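Local coordinates for protein VAL-1 (Chlorella virus, PDB 3GNE) that cleaves the polysaccharide alginate as a family 14 polysaccharide lyase (EC 4.2.2.3), with modes of action that depend on pH, at residues A113-M118 / I202-S207; V125-Y130 / G186-I191. All blocks are in the same frame, centred on the assembly; numbering follows the deposited sequence. Where two conformers were deposited one is given.

Contact 1. Residues A113-M118 / I202-S207; sequences ASNRIM and INWSRS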
loop_
_atom_site.group_PDB
_atom_site.type_symbol
_atom_site.label_atom_id
_atom_site.label_comp_id
_atom_site.label_asym_id
_atom_site.label_seq_id
_atom_site.Cartn_x
_atom_site.Cartn_y
_atom_site.Cartn_z
ATOM N N ALA A 113 8.350 9.346 3.743
ATOM C CA ALA A 113 7.959 8.126 4.453
ATOM C C ALA A 113 6.902 7.419 3.636
ATOM O O ALA A 113 6.310 7.982 2.713
ATOM C CB ALA A 113 7.360 8.459 5.827
ATOM N N SER A 114 6.642 6.156 3.985
ATOM C CA SER A 114 5.564 5.456 3.269
ATOM C C SER A 114 4.890 4.454 4.226
ATOM O O SER A 114 5.501 3.947 5.189
ATOM C CB SER A 114 6.027 4.728 1.995
ATOM O OG SER A 114 6.979 3.727 2.401
ATOM N N ASN A 115 3.607 4.221 3.900
ATOM C CA ASN A 115 2.720 3.354 4.688
ATOM C C ASN A 115 2.049 2.403 3.720
ATOM O O ASN A 115 1.188 2.879 2.970
ATOM C CB ASN A 115 1.673 4.229 5.407
ATOM C CG ASN A 115 0.957 3.476 6.503
ATOM O OD1 ASN A 115 1.516 2.471 6.977
ATOM N ND2 ASN A 115 -0.235 3.923 6.872
ATOM N N ARG A 116 2.457 1.135 3.694
ATOM C CA ARG A 116 1.944 0.231 2.683
ATOM C C ARG A 116 1.356 -1.022 3.307
ATOM O O ARG A 116 1.706 -1.418 4.407
ATOM C CB ARG A 116 3.055 -0.206 1.735
ATOM C CG ARG A 116 3.436 0.902 0.746
ATOM C CD ARG A 116 4.476 0.391 -0.288
ATOM N NE ARG A 116 5.775 0.253 0.454
ATOM C CZ ARG A 116 6.876 -0.285 -0.062
ATOM N NH1 ARG A 116 6.853 -0.787 -1.317
ATOM N NH2 ARG A 116 8.028 -0.358 0.627
ATOM N N ILE A 117 0.477 -1.664 2.531
ATOM C CA ILE A 117 0.033 -3.008 2.848
ATOM C C ILE A 117 0.947 -4.011 2.178
ATOM O O ILE A 117 1.221 -3.899 0.942
ATOM C CB ILE A 117 -1.396 -3.226 2.282
ATOM C CG1 ILE A 117 -2.433 -2.377 3.027
ATOM C CG2 ILE A 117 -1.731 -4.716 2.306
ATOM C CD1 ILE A 117 -2.714 -2.818 4.470
ATOM N N MET A 118 1.399 -5.002 2.936
ATOM C CA MET A 118 1.984 -6.207 2.379
ATOM C C MET A 118 1.123 -7.420 2.749
ATOM O O MET A 118 0.561 -7.508 3.830
ATOM C CB MET A 118 3.374 -6.527 2.929
ATOM C CG MET A 118 4.475 -5.747 2.196
ATOM S SD MET A 118 6.110 -6.202 2.851
ATOM C CE MET A 118 6.309 -7.873 2.237
ATOM N N ILE A 202 3.313 7.709 15.934
ATOM C CA ILE A 202 4.266 7.735 14.821
ATOM C C ILE A 202 4.658 9.146 14.457
ATOM O O ILE A 202 3.801 10.039 14.434
ATOM C CB ILE A 202 3.579 7.155 13.560
ATOM C CG1 ILE A 202 3.077 5.720 13.806
ATOM C CG2 ILE A 202 4.530 7.223 12.393
ATOM C CD1 ILE A 202 2.190 5.206 12.707
ATOM N N ASN A 203 5.925 9.390 14.191
ATOM C CA ASN A 203 6.329 10.621 13.483
ATOM C C ASN A 203 6.367 10.325 11.977
ATOM O O ASN A 203 7.236 9.586 11.516
ATOM C CB ASN A 203 7.656 11.161 13.969
ATOM C CG ASN A 203 7.596 12.182 15.090
ATOM O OD1 ASN A 203 8.654 12.446 15.678
ATOM N ND2 ASN A 203 6.456 12.747 15.391
ATOM N N TRP A 204 5.440 10.912 11.228
ATOM C CA TRP A 204 5.434 10.694 9.776
ATOM C C TRP A 204 6.297 11.671 9.030
ATOM O O TRP A 204 6.750 11.346 7.911
ATOM C CB TRP A 204 4.000 10.775 9.274
ATOM C CG TRP A 204 3.179 9.549 9.491
ATOM C CD1 TRP A 204 2.055 9.402 10.236
ATOM C CD2 TRP A 204 3.460 8.228 8.909
ATOM N NE1 TRP A 204 1.608 8.110 10.163
ATOM C CE2 TRP A 204 2.447 7.372 9.364
ATOM C CE3 TRP A 204 4.459 7.753 8.072
ATOM C CZ2 TRP A 204 2.375 6.025 9.019
ATOM C CZ3 TRP A 204 4.430 6.415 7.700
ATOM C CH2 TRP A 204 3.396 5.591 8.179
ATOM N N SER A 205 6.567 12.881 9.564
ATOM C CA SER A 205 7.455 13.779 8.838
ATOM C C SER A 205 8.036 14.757 9.856
ATOM O O SER A 205 7.559 14.933 10.941
ATOM C CB SER A 205 6.778 14.557 7.684
ATOM O OG SER A 205 6.046 15.676 8.216
ATOM N N ARG A 206 9.099 15.414 9.332
ATOM C CA ARG A 206 9.831 16.340 10.205
ATOM C C ARG A 206 9.341 17.777 10.176
ATOM O O ARG A 206 9.830 18.583 10.984
ATOM C CB ARG A 206 11.308 16.275 9.773
ATOM C CG ARG A 206 11.509 17.023 8.451
ATOM C CD ARG A 206 12.930 17.531 8.383
ATOM N NE ARG A 206 13.934 16.566 8.755
ATOM C CZ ARG A 206 14.918 16.631 9.635
ATOM N NH1 ARG A 206 15.166 17.696 10.400
ATOM N NH2 ARG A 206 15.704 15.569 9.761
ATOM N N SER A 207 8.414 18.129 9.285
ATOM C CA SER A 207 8.009 19.526 9.239
ATOM C C SER A 207 6.646 19.617 8.559
ATOM O O SER A 207 6.214 18.731 7.832
ATOM C CB SER A 207 9.134 20.319 8.567
ATOM O OG SER A 207 9.386 19.836 7.282
#
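Trp204 pushes the six-membered half of its indole against strand residues 113-118, meeting three consecutive residues with three ring atoms. Trp204 CE3 lies 3.7 Å from Ala113 CB, which sits at the ring edge in its plane and also packs 3.6 Å from the backbone oxygen Trp204 O. Trp204 CZ3 comes to 3.7 Å from the carbonyl oxygen Ser114 O, again at the edge, where the weakly positive ring hydrogens probably suit the partial negative charge of the oxygen. Trp204 CH2 ends 3.5 Å from Asn115 CB, which approaches obliquely. The Asn115 side chain runs across the indole at about a right angle, with amide and ring planes 49° apart, so the two flat groups are not stacked. With CG of Asn115 swung anti to the backbone N (chi1 -165°), the amide passes along CH2 and CZ2 of Trp204, and ND2 goes on to a hydrogen bond with Thr172 OG1. One indole face carries Ile202 CG2, centred 3.6 Å above the Trp204 ring plane, while NE1 is tied to Glu187 O, fixing the rotation of the ring. No hydrogen bond joins the two segments directly, and the contact is buried. Here the loop following strand 195-202 places an indole between strand 112-119 of one sheet and Thr172 and Glu187 of the other, within a beta-jelly-roll sandwich, the concanavalin-like fold of this lyase family.

Contact 2. Residues V125-Y130 / G186-I191; sequences VIDYIY and GESYVI
Strands 125-130 and 186-191 run nearly antiparallel, at 155°, but with axes 7.7 Å apart at closest approach they belong to different sheets and meet through side chains. The centre is polar: Ser188 OG donates to Asp127 OD2 over 2.7 Å, arriving from above the carboxylate, 38° out of its plane. Both groups reach across in extended form, CG of Asp127 anti to the backbone N (chi1 -166°) and OG of Ser188 likewise, which lets short side chains span the gap between strands. Ser188 OG also accepts a hydrogen bond from Asn115 ND2, so the hydroxyl is gripped on both its donor and acceptor sides in a buried place. Beside this bond Val190 supplies the apolar part. Its CG2 branch packs 3.7 Å from Asp127 CB, against the methylene of the aspartate, and its CG1 branch touches Val125 CG1 at 4.1 Å. Tyr128 and Tyr130, whose hydroxyls hydrogen-bond a citrate ion probably from the crystallisation liquor, lie on the other face of strand 125-130. The pairing is thus face-to-face sheet packing inside a beta-sandwich, with a buried Asp-Ser hydrogen bond set among the branched aliphatic residues of its core.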
loop_
_atom_site.group_PDB
_atom_site.type_symbol
_atom_site.label_atom_id
_atom_site.label_comp_id
_atom_site.label_asym_id
_atom_site.label_seq_id
_atom_site.Cartn_x
_atom_site.Cartn_y
_atom_site.Cartn_z
ATOM N N VAL A 125 -1.423 -10.487 6.496
ATOM C CA VAL A 125 -1.313 -9.093 6.126
ATOM C C VAL A 125 -0.493 -8.398 7.184
ATOM O O VAL A 125 -0.614 -8.731 8.369
ATOM C CB VAL A 125 -2.711 -8.439 5.962
ATOM C CG1 VAL A 125 -2.629 -6.931 5.665
ATOM C CG2 VAL A 125 -3.469 -9.144 4.841
ATOM N N ILE A 126 0.285 -7.408 6.750
ATOM C CA ILE A 126 0.916 -6.473 7.692
ATOM C C ILE A 126 0.810 -5.070 7.130
ATOM O O ILE A 126 0.646 -4.821 5.952
ATOM C CB ILE A 126 2.420 -6.766 7.929
ATOM C CG1 ILE A 126 3.193 -6.830 6.609
ATOM C CG2 ILE A 126 2.604 -8.056 8.724
ATOM C CD1 ILE A 126 4.712 -6.750 6.788
ATOM N N ASP A 127 0.922 -4.095 8.076
ATOM C CA ASP A 127 1.286 -2.736 7.773
ATOM C C ASP A 127 2.799 -2.691 7.554
ATOM O O ASP A 127 3.514 -3.361 8.282
ATOM C CB ASP A 127 0.895 -1.859 8.969
ATOM C CG ASP A 127 0.899 -0.391 8.682
ATOM O OD1 ASP A 127 1.045 -0.000 7.482
ATOM O OD2 ASP A 127 0.834 0.391 9.628
ATOM N N TYR A 128 3.274 -1.947 6.577
ATOM C CA TYR A 128 4.697 -1.964 6.232
ATOM C C TYR A 128 5.174 -0.518 6.017
ATOM O O TYR A 128 4.751 0.140 5.061
ATOM C CB TYR A 128 4.863 -2.806 4.982
ATOM C CG TYR A 128 6.301 -3.068 4.598
ATOM C CD1 TYR A 128 7.144 -3.795 5.470
ATOM C CD2 TYR A 128 6.794 -2.602 3.374
ATOM C CE1 TYR A 128 8.475 -4.046 5.142
ATOM C CE2 TYR A 128 8.119 -2.888 3.031
ATOM C CZ TYR A 128 8.959 -3.594 3.898
ATOM O OH TYR A 128 10.259 -3.889 3.594
ATOM N N ILE A 129 5.991 -0.050 6.916
ATOM C CA ILE A 129 6.327 1.373 7.006
ATOM C C ILE A 129 7.792 1.616 6.722
ATOM O O ILE A 129 8.656 0.978 7.334
ATOM C CB ILE A 129 5.972 1.901 8.423
ATOM C CG1 ILE A 129 4.473 1.724 8.667
ATOM C CG2 ILE A 129 6.423 3.374 8.571
ATOM C CD1 ILE A 129 4.001 2.220 10.042
ATOM N N TYR A 130 8.101 2.597 5.884
ATOM C CA TYR A 130 9.443 3.164 5.775
ATOM C C TYR A 130 9.360 4.542 6.441
ATOM O O TYR A 130 8.696 5.438 5.858
ATOM C CB TYR A 130 9.877 3.355 4.330
ATOM C CG TYR A 130 10.630 2.201 3.685
ATOM C CD1 TYR A 130 10.016 0.963 3.435
ATOM C CD2 TYR A 130 11.937 2.377 3.250
ATOM C CE1 TYR A 130 10.733 -0.074 2.816
ATOM C CE2 TYR A 130 12.634 1.341 2.652
ATOM C CZ TYR A 130 12.032 0.128 2.432
ATOM O OH TYR A 130 12.783 -0.859 1.811
ATOM N N GLY A 186 1.236 10.714 15.203
ATOM C CA GLY A 186 0.729 10.196 13.917
ATOM C C GLY A 186 0.210 8.797 14.149
ATOM O O GLY A 186 0.456 8.122 15.147
ATOM N N GLU A 187 -0.565 8.312 13.187
ATOM C CA GLU A 187 -1.217 7.031 13.306
ATOM C C GLU A 187 -1.230 6.303 11.963
ATOM O O GLU A 187 -1.085 6.913 10.893
ATOM C CB GLU A 187 -2.701 7.196 13.711
ATOM C CG GLU A 187 -2.885 7.978 14.982
ATOM C CD GLU A 187 -4.325 8.057 15.427
ATOM O OE1 GLU A 187 -5.231 7.508 14.749
ATOM O OE2 GLU A 187 -4.608 8.709 16.465
ATOM N N SER A 188 -1.450 5.001 12.071
ATOM C CA SER A 188 -1.708 4.159 10.911
ATOM C C SER A 188 -2.778 3.157 11.284
ATOM O O SER A 188 -2.884 2.774 12.428
ATOM C CB SER A 188 -0.422 3.396 10.557
ATOM O OG SER A 188 -0.716 2.568 9.421
ATOM N N TYR A 189 -3.586 2.725 10.323
ATOM C CA TYR A 189 -4.450 1.578 10.648
ATOM C C TYR A 189 -4.578 0.712 9.409
ATOM O O TYR A 189 -4.418 1.177 8.263
ATOM C CB TYR A 189 -5.788 2.047 11.182
ATOM C CG TYR A 189 -6.832 2.708 10.310
ATOM C CD1 TYR A 189 -7.538 2.106 9.239
ATOM C CD2 TYR A 189 -7.211 4.031 10.596
ATOM C CE1 TYR A 189 -8.488 2.744 8.492
ATOM C CE2 TYR A 189 -8.200 4.683 9.861
ATOM C CZ TYR A 189 -8.837 4.044 8.812
ATOM O OH TYR A 189 -9.806 4.725 8.114
ATOM N N VAL A 190 -4.880 -0.549 9.631
ATOM C CA VAL A 190 -5.105 -1.533 8.590
ATOM C C VAL A 190 -6.420 -2.200 8.934
ATOM O O VAL A 190 -6.667 -2.535 10.091
ATOM C CB VAL A 190 -3.982 -2.582 8.525
ATOM C CG1 VAL A 190 -4.366 -3.725 7.583
ATOM C CG2 VAL A 190 -2.700 -1.872 8.071
ATOM N N ILE A 191 -7.225 -2.369 7.884
ATOM C CA ILE A 191 -8.448 -3.146 8.003
ATOM C C ILE A 191 -8.397 -4.272 6.977
ATOM O O ILE A 191 -8.108 -4.016 5.822
ATOM C CB ILE A 191 -9.735 -2.301 7.796
ATOM C CG1 ILE A 191 -9.799 -1.066 8.658
ATOM C CG2 ILE A 191 -10.929 -3.193 8.096
ATOM C CD1 ILE A 191 -10.980 -0.160 8.354
#

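Of the four segments, 113-118 comes first in the chain, which then turns back almost at once into 125-130, its neighbour in the seven-stranded sheet, where Arg116 O and Tyr128 N probably share a hydrogen bond 2.7 Å long. After strand 149-151 and then strand 166-173 of the other sheet, it reaches 186-191, which pairs with 166-173 and closes the 55-residue loop of contact 2. Strand 195-202 then returns alongside, and the loop at 202-207 closes contact 1 across 83 intervening residues. Contact 2 therefore nests within contact 1. With centres about 9 Å apart, both bridge the same interface between sheets: contact 2 from strand to strand, contact 1 from strand to the loop beyond.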